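PDB 3M1G: putative glutathione S-transferase from Corynebacterium glutamicum, which probably acts as a glutathione transferase of the omega-like, ECM4-related subfamily, using glutathione as its thiol substrate. Local coordinates for residues 64-69 / 89-94; 81-86 / 171-176; 31-36 / 51-56. One frame throughout, in Å; residues are numbered along the deposited sequence.

Contact 1 of 3, residues 64-69 / 89-94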
# COMPACT_ATOMS: atom_id res chain seq x y z
N LEU A 64 -19.31 -22.16 18.71
CA LEU A 64 -18.72 -21.61 17.50
C LEU A 64 -17.21 -21.48 17.72
O LEU A 64 -16.77 -20.82 18.66
CB LEU A 64 -19.33 -20.25 17.15
CG LEU A 64 -18.75 -19.54 15.93
CD1 LEU A 64 -19.04 -20.34 14.64
CD2 LEU A 64 -19.34 -18.09 15.85
N VAL A 65 -16.44 -22.15 16.87
CA VAL A 65 -15.00 -22.11 16.99
C VAL A 65 -14.56 -21.24 15.82
O VAL A 65 -14.84 -21.55 14.67
CB VAL A 65 -14.36 -23.50 16.92
CG1 VAL A 65 -12.75 -23.37 16.90
CG2 VAL A 65 -14.83 -24.40 18.10
N ALA A 66 -13.96 -20.10 16.16
CA ALA A 66 -13.62 -19.08 15.18
C ALA A 66 -12.18 -18.57 15.39
O ALA A 66 -11.48 -19.02 16.32
CB ALA A 66 -14.64 -17.92 15.29
N ALA A 67 -11.72 -17.70 14.50
CA ALA A 67 -10.41 -17.05 14.67
C ALA A 67 -10.61 -15.59 14.30
O ALA A 67 -11.24 -15.29 13.27
CB ALA A 67 -9.32 -17.70 13.76
N ARG A 68 -10.06 -14.69 15.11
CA ARG A 68 -10.15 -13.25 14.82
C ARG A 68 -9.60 -12.86 13.45
O ARG A 68 -10.15 -12.00 12.79
CB ARG A 68 -9.39 -12.44 15.88
CG ARG A 68 -10.00 -12.49 17.27
CD ARG A 68 -11.39 -11.79 17.29
NE ARG A 68 -11.89 -11.73 18.66
CZ ARG A 68 -13.17 -11.62 19.02
NH1 ARG A 68 -14.15 -11.56 18.10
NH2 ARG A 68 -13.48 -11.60 20.31
N ALA A 69 -8.53 -13.51 13.02
CA ALA A 69 -7.85 -13.11 11.77
C ALA A 69 -8.58 -13.54 10.51
O ALA A 69 -8.41 -12.95 9.46
CB ALA A 69 -6.38 -13.67 11.76
N ILE A 89 -25.09 -20.05 22.01
CA ILE A 89 -23.98 -20.74 21.37
C ILE A 89 -22.71 -20.11 21.91
O ILE A 89 -22.53 -18.87 21.86
CB ILE A 89 -24.00 -20.56 19.84
CG1 ILE A 89 -25.29 -21.12 19.24
CG2 ILE A 89 -22.75 -21.15 19.15
CD1 ILE A 89 -25.54 -20.65 17.73
N SER A 90 -21.84 -20.93 22.47
CA SER A 90 -20.60 -20.43 23.09
C SER A 90 -19.56 -20.14 22.00
O SER A 90 -19.77 -20.47 20.83
CB SER A 90 -20.05 -21.44 24.12
OG SER A 90 -19.71 -22.67 23.49
N LEU A 91 -18.45 -19.53 22.40
CA LEU A 91 -17.43 -19.04 21.45
C LEU A 91 -16.06 -19.51 21.89
O LEU A 91 -15.67 -19.30 23.04
CB LEU A 91 -17.39 -17.51 21.36
CG LEU A 91 -16.41 -16.92 20.34
CD1 LEU A 91 -16.85 -17.26 18.89
CD2 LEU A 91 -16.27 -15.40 20.51
N GLY A 92 -15.36 -20.20 20.99
CA GLY A 92 -13.96 -20.54 21.17
C GLY A 92 -13.13 -19.82 20.10
O GLY A 92 -13.48 -19.83 18.93
N LEU A 93 -12.05 -19.17 20.52
CA LEU A 93 -11.12 -18.48 19.60
C LEU A 93 -9.82 -19.29 19.43
O LEU A 93 -9.23 -19.71 20.42
CB LEU A 93 -10.85 -17.08 20.11
CG LEU A 93 -12.10 -16.21 20.13
CD1 LEU A 93 -11.84 -14.95 20.93
CD2 LEU A 93 -12.61 -15.87 18.73
N THR A 94 -9.41 -19.50 18.18
CA THR A 94 -8.22 -20.31 17.81
C THR A 94 -7.51 -19.65 16.64
O THR A 94 -7.74 -18.47 16.38
CB THR A 94 -8.61 -21.75 17.38
OG1 THR A 94 -7.44 -22.57 17.25
CG2 THR A 94 -9.36 -21.71 16.03
O HOH W 1 -8.29 -15.93 17.05
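Leu64, Val65 and Ala66 pair in parallel with Leu91, Gly92 and Leu93 as the two strands of a beta-alpha-beta unit, with helix 71-83 as the crossover between them; this is the opening unit of the thioredoxin-like domain of glutathione transferases. Four backbone hydrogen bonds hold the ladder. Leu64 N gives to Ser90 O at 2.7 Å, Gly92 N to Leu64 O, Ala66 N to Gly92 O, and Thr94 N to Ala66 O. The middle two are nearly straight, at 172°, and CA-H groups of Leu91, Val65 and Leu93 lean on Leu64 O, Gly92 O and Ala66 O respectively.

On the face covered by helix 71-83 the contacts are apolar. Leu64 and Leu91 run side by side in the same direction, both with CG anti to the backbone N (chi1 177° and -177°), and Leu64 CD2 meets Leu91 CD1 at 4.0 Å. The small methyl of Ala66 packs against Val77 of that helix, while Leu91 CD1 and Leu93 CD2 border it. On the other face Val65, beta-branched and so suited to an extended chain, packs on Val142 of the next strand; its partner Gly92 has no side chain there.

Polar groups take over where the strands end, close to Cys70, the predicted nucleophile. The Arg68 chain bends at chi2 and crosses Leu93, whose CD1 lies 3.8 Å from Arg68 NH2 while CD2 sits over one guanidinium face, toward the rim; Arg68 NH2 also makes a weak hydrogen bond to Glu352 O. A water accepts from Arg68 N at 2.9 Å and donates to Thr94 O at 2.7 Å.

Contact 2 of 3, residues 81-86 / 171-176; sequences RLLGLE and EGAPNL
The backbones approach most closely where Leu83, in the last turn of helix 71-83 just before the Schellman motif that ends it at Gly84 (phi 77°), comes within 5.4 Å of Ala173, CA to CA, in an irregular loop that passes the helix end.

Across the contact the touching is van der Waals, partly methyl on methyl and partly carbon on carbonyl oxygen. Ala173 and Pro174 are small enough to lie on the backbone of the helix end: Ala173 CB rests 3.8 Å from Leu83 O, and Pro174 CD lies at the same distance from Leu82 O. The ring of Pro174 brings carbon rather than an N-H to that carbonyl, whose hydrogen bond comes instead from Arg170.

This packing lies at the interface between the thioredoxin-like domain, whose first helix is 71-83, and the all-helical C-terminal domain of the glutathione transferase fold, here the loop between helices 154-163 and 182-197. Leu176 reaches between two leucines: its CD1 meets Leu82 CD1 at 3.9 Å, with the side chains crossing at about a right angle, and Leu83 CD2 at 4.0 Å. Leu83, with CG anti to its carbonyl carbon (chi1 -61°), also sends CD2 to within 3.6 Å of Pro174 O. Ile246 of helix 243-253 packs on both Leu82 and Leu176, and Phe161 on Leu83.

Beside this buried cluster Arg81, paired through NE with Asp291, forms a salt bridge from NH1 to the syn lone pair of Glu86 OE2, which lies near the guanidinium plane.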
# COMPACT_ATOMS: atom_id res chain seq x y z
N ARG A 81 -23.30 -12.08 16.93
CA ARG A 81 -23.52 -10.87 17.70
C ARG A 81 -24.79 -10.09 17.27
O ARG A 81 -25.60 -9.69 18.13
CB ARG A 81 -22.29 -9.99 17.67
CG ARG A 81 -22.46 -8.67 18.43
CD ARG A 81 -21.19 -8.17 19.07
NE ARG A 81 -21.46 -6.89 19.72
CZ ARG A 81 -22.13 -6.75 20.87
NH1 ARG A 81 -22.57 -7.82 21.56
NH2 ARG A 81 -22.34 -5.55 21.35
N LEU A 82 -24.97 -9.87 15.97
CA LEU A 82 -26.09 -9.10 15.50
C LEU A 82 -27.41 -9.72 15.94
O LEU A 82 -28.33 -9.01 16.35
CB LEU A 82 -26.07 -8.96 13.98
CG LEU A 82 -25.09 -7.94 13.38
CD1 LEU A 82 -25.11 -8.07 11.86
CD2 LEU A 82 -25.47 -6.53 13.81
N LEU A 83 -27.48 -11.06 15.88
CA LEU A 83 -28.73 -11.76 16.18
C LEU A 83 -28.98 -12.03 17.66
O LEU A 83 -30.09 -12.41 18.02
CB LEU A 83 -28.79 -13.09 15.42
CG LEU A 83 -28.77 -12.88 13.89
CD1 LEU A 83 -28.74 -14.27 13.21
CD2 LEU A 83 -29.96 -12.05 13.40
N GLY A 84 -27.96 -11.87 18.50
CA GLY A 84 -28.10 -12.12 19.93
C GLY A 84 -28.08 -13.60 20.26
O GLY A 84 -28.86 -14.06 21.10
N LEU A 85 -27.21 -14.34 19.58
CA LEU A 85 -27.02 -15.75 19.83
C LEU A 85 -25.84 -16.00 20.77
O LEU A 85 -25.50 -17.17 21.01
CB LEU A 85 -26.87 -16.54 18.53
CG LEU A 85 -28.08 -16.54 17.61
CD1 LEU A 85 -27.78 -17.23 16.29
CD2 LEU A 85 -29.32 -17.22 18.34
N GLU A 86 -25.27 -14.95 21.35
CA GLU A 86 -24.08 -15.09 22.19
C GLU A 86 -24.35 -15.86 23.49
O GLU A 86 -23.45 -16.51 24.03
CB GLU A 86 -23.49 -13.71 22.55
CG GLU A 86 -22.92 -12.95 21.35
CD GLU A 86 -22.77 -11.44 21.57
OE1 GLU A 86 -23.60 -10.85 22.28
OE2 GLU A 86 -21.81 -10.84 21.04
N GLU A 171 -35.01 -10.48 21.02
CA GLU A 171 -36.28 -9.90 20.58
C GLU A 171 -35.97 -8.57 19.84
O GLU A 171 -35.22 -7.72 20.33
CB GLU A 171 -37.23 -9.70 21.77
CG GLU A 171 -38.71 -9.41 21.37
CD GLU A 171 -39.52 -8.76 22.50
OE1 GLU A 171 -39.46 -9.26 23.64
OE2 GLU A 171 -40.21 -7.75 22.25
N GLY A 172 -36.53 -8.42 18.64
CA GLY A 172 -36.28 -7.24 17.82
C GLY A 172 -35.02 -7.34 16.94
O GLY A 172 -34.64 -6.36 16.33
N ALA A 173 -34.39 -8.52 16.89
CA ALA A 173 -33.17 -8.73 16.06
C ALA A 173 -33.44 -8.44 14.58
O ALA A 173 -34.53 -8.61 14.14
CB ALA A 173 -32.65 -10.19 16.21
N PRO A 174 -32.42 -8.00 13.80
CA PRO A 174 -32.74 -7.69 12.41
C PRO A 174 -33.05 -8.95 11.57
O PRO A 174 -32.58 -10.04 11.88
CB PRO A 174 -31.45 -7.03 11.88
CG PRO A 174 -30.37 -7.54 12.79
CD PRO A 174 -31.05 -7.64 14.13
N ASN A 175 -33.79 -8.74 10.49
CA ASN A 175 -33.97 -9.73 9.42
C ASN A 175 -32.88 -9.48 8.36
O ASN A 175 -33.01 -8.60 7.47
CB ASN A 175 -35.40 -9.58 8.82
CG ASN A 175 -35.69 -10.61 7.73
OD1 ASN A 175 -34.78 -11.35 7.31
ND2 ASN A 175 -36.94 -10.66 7.26
N LEU A 176 -31.80 -10.24 8.47
CA LEU A 176 -30.61 -10.04 7.62
C LEU A 176 -30.72 -10.78 6.27
O LEU A 176 -29.90 -10.56 5.37
CB LEU A 176 -29.33 -10.52 8.36
CG LEU A 176 -29.04 -9.76 9.65
CD1 LEU A 176 -27.91 -10.40 10.44
CD2 LEU A 176 -28.70 -8.21 9.33

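Contact 3 of 3, residues 31-36 / 51-56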
# COMPACT_ATOMS: atom_id res chain seq x y z
N ILE A 31 -17.42 -30.82 6.31
CA ILE A 31 -18.56 -31.34 7.06
C ILE A 31 -19.74 -30.39 6.89
O ILE A 31 -19.67 -29.23 7.33
CB ILE A 31 -18.25 -31.49 8.55
CG1 ILE A 31 -16.90 -32.20 8.75
CG2 ILE A 31 -19.34 -32.28 9.27
CD1 ILE A 31 -16.73 -32.72 10.15
N ASP A 32 -20.79 -30.87 6.23
CA ASP A 32 -21.95 -30.05 5.87
C ASP A 32 -23.25 -30.56 6.46
O ASP A 32 -24.31 -30.43 5.84
CB ASP A 32 -22.07 -29.87 4.34
CG ASP A 32 -22.27 -31.19 3.61
OD1 ASP A 32 -21.96 -32.26 4.21
OD2 ASP A 32 -22.73 -31.18 2.44
N ASP A 33 -23.21 -31.12 7.68
CA ASP A 33 -24.44 -31.30 8.46
C ASP A 33 -25.01 -29.92 8.73
O ASP A 33 -24.32 -28.93 8.51
CB ASP A 33 -24.19 -32.00 9.81
CG ASP A 33 -23.84 -33.45 9.68
OD1 ASP A 33 -23.88 -34.00 8.54
OD2 ASP A 33 -23.57 -34.06 10.74
N ARG A 34 -26.25 -29.85 9.20
CA ARG A 34 -26.90 -28.56 9.48
C ARG A 34 -27.63 -28.66 10.81
O ARG A 34 -28.05 -29.76 11.21
CB ARG A 34 -27.88 -28.20 8.36
CG ARG A 34 -27.18 -27.84 7.04
CD ARG A 34 -28.22 -27.56 5.91
NE ARG A 34 -29.10 -26.47 6.35
CZ ARG A 34 -30.42 -26.42 6.16
NH1 ARG A 34 -31.07 -27.36 5.51
NH2 ARG A 34 -31.12 -25.39 6.64
N ILE A 35 -27.70 -27.53 11.52
CA ILE A 35 -28.49 -27.42 12.72
C ILE A 35 -29.80 -26.72 12.35
O ILE A 35 -29.77 -25.60 11.84
CB ILE A 35 -27.75 -26.67 13.85
CG1 ILE A 35 -26.30 -27.13 13.98
CG2 ILE A 35 -28.47 -26.93 15.19
CD1 ILE A 35 -25.51 -26.54 15.16
N VAL A 36 -30.92 -27.38 12.58
CA VAL A 36 -32.21 -26.93 12.09
C VAL A 36 -33.32 -26.92 13.14
O VAL A 36 -33.25 -27.61 14.17
CB VAL A 36 -32.67 -27.76 10.86
CG1 VAL A 36 -31.60 -27.73 9.76
CG2 VAL A 36 -33.03 -29.21 11.26
N GLY A 51 -27.34 -37.98 2.51
CA GLY A 51 -26.19 -38.49 3.25
C GLY A 51 -25.72 -37.62 4.42
O GLY A 51 -24.90 -38.06 5.22
N THR A 52 -26.26 -36.42 4.55
CA THR A 52 -25.89 -35.56 5.67
C THR A 52 -26.79 -35.86 6.85
O THR A 52 -27.72 -36.66 6.77
CB THR A 52 -25.96 -34.06 5.28
OG1 THR A 52 -27.34 -33.66 5.11
CG2 THR A 52 -25.18 -33.81 4.00
N PHE A 53 -26.53 -35.17 7.96
CA PHE A 53 -27.40 -35.29 9.12
C PHE A 53 -27.86 -33.92 9.55
O PHE A 53 -27.16 -32.93 9.38
CB PHE A 53 -26.67 -35.96 10.29
CG PHE A 53 -26.37 -37.42 10.09
CD1 PHE A 53 -25.31 -37.84 9.29
CD2 PHE A 53 -27.11 -38.39 10.73
CE1 PHE A 53 -25.04 -39.20 9.13
CE2 PHE A 53 -26.84 -39.72 10.59
CZ PHE A 53 -25.79 -40.13 9.77
N HIS A 54 -29.06 -33.86 10.11
CA HIS A 54 -29.61 -32.62 10.67
C HIS A 54 -29.71 -32.74 12.20
O HIS A 54 -30.23 -33.74 12.73
CB HIS A 54 -30.98 -32.30 10.10
CG HIS A 54 -30.93 -31.74 8.70
ND1 HIS A 54 -32.07 -31.44 7.99
CD2 HIS A 54 -29.89 -31.53 7.87
CE1 HIS A 54 -31.73 -31.01 6.79
NE2 HIS A 54 -30.41 -31.06 6.69
N TRP A 55 -29.16 -31.73 12.87
CA TRP A 55 -29.09 -31.64 14.30
C TRP A 55 -30.12 -30.59 14.76
O TRP A 55 -30.53 -29.76 13.98
CB TRP A 55 -27.70 -31.18 14.72
CG TRP A 55 -26.56 -32.03 14.34
CD1 TRP A 55 -26.15 -32.35 13.06
CD2 TRP A 55 -25.61 -32.67 15.23
NE1 TRP A 55 -25.03 -33.13 13.11
CE2 TRP A 55 -24.67 -33.34 14.42
CE3 TRP A 55 -25.46 -32.71 16.61
CZ2 TRP A 55 -23.59 -34.07 14.96
CZ3 TRP A 55 -24.39 -33.40 17.15
CH2 TRP A 55 -23.46 -34.09 16.31
N PRO A 56 -30.53 -30.63 16.04
CA PRO A 56 -31.54 -29.73 16.55
C PRO A 56 -30.99 -28.43 17.07
O PRO A 56 -29.97 -28.43 17.76
CB PRO A 56 -32.17 -30.54 17.70
CG PRO A 56 -31.04 -31.35 18.21
CD PRO A 56 -30.24 -31.73 16.98
O HOH W 2 -27.28 -30.96 5.50
O HOH W 3 -29.98 -29.44 3.89
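The carboxylate of Asp33 is gripped from the neighbouring strand by two N-H groups. Trp55 NE1 gives a nearly straight bond (176°) to Asp33 OD2 at 2.9 Å; the oxygen lies in the indole plane and is met on its anti side, with the donor tilted 32° from the carboxylate plane. Phe53 N reaches Asp33 OD1 at 3.0 Å from above the carboxylate plane. Asp33 CG stands beside its own backbone N, which lets one short side chain span both donors.

Beyond it three backbone hydrogen bonds join the strands: Arg34 N to Phe53 O, Trp55 N to Arg34 O and Val36 N to Trp55 O. On one face Arg34 lies alongside His54, guanidinium and imidazole planes 79° apart, and a water accepts from Arg34 NH1 and lies 3.3 Å from His54 NE2. Val36 CG1 makes a CH-pi contact over the imidazole face, 4.2 Å from the ring centroid; Arg34 NE is salt-bridged to Asp160. On the opposite face Ile35 CG2 meets Trp55 CB at 4.3 Å.

Parallel pairing of 34-36 with 53-56, flanked antiparallel by 46-47, makes a small mixed sheet of strand order 1-3-2 that packs on the four-stranded thioredoxin-like sheet through Tyr62, Leu141 and Val150.

In the fold
From the N terminus, contact 3 comes first: strand 34-36 pairs with 53-56 and closes a short loop that includes strand 46-47. After a short link the chain enters strand 62-66, where contact 1 opens, so contacts 3 and 1 stand in series, their nearest atoms about 6 Å apart. Contact 1 closes around helix 71-83 when strand 90-93 returns beside 62-66. The end of that helix lies inside this loop and opens contact 2, which closes only at 171-176; contacts 1 and 2 therefore cross along the chain. Contact 1 pairs two strands of the four-stranded sheet, contact 2 ties the helix packed on it to the loop between helices 154-163 and 182-197, and contact 3 builds the small sheet alongside.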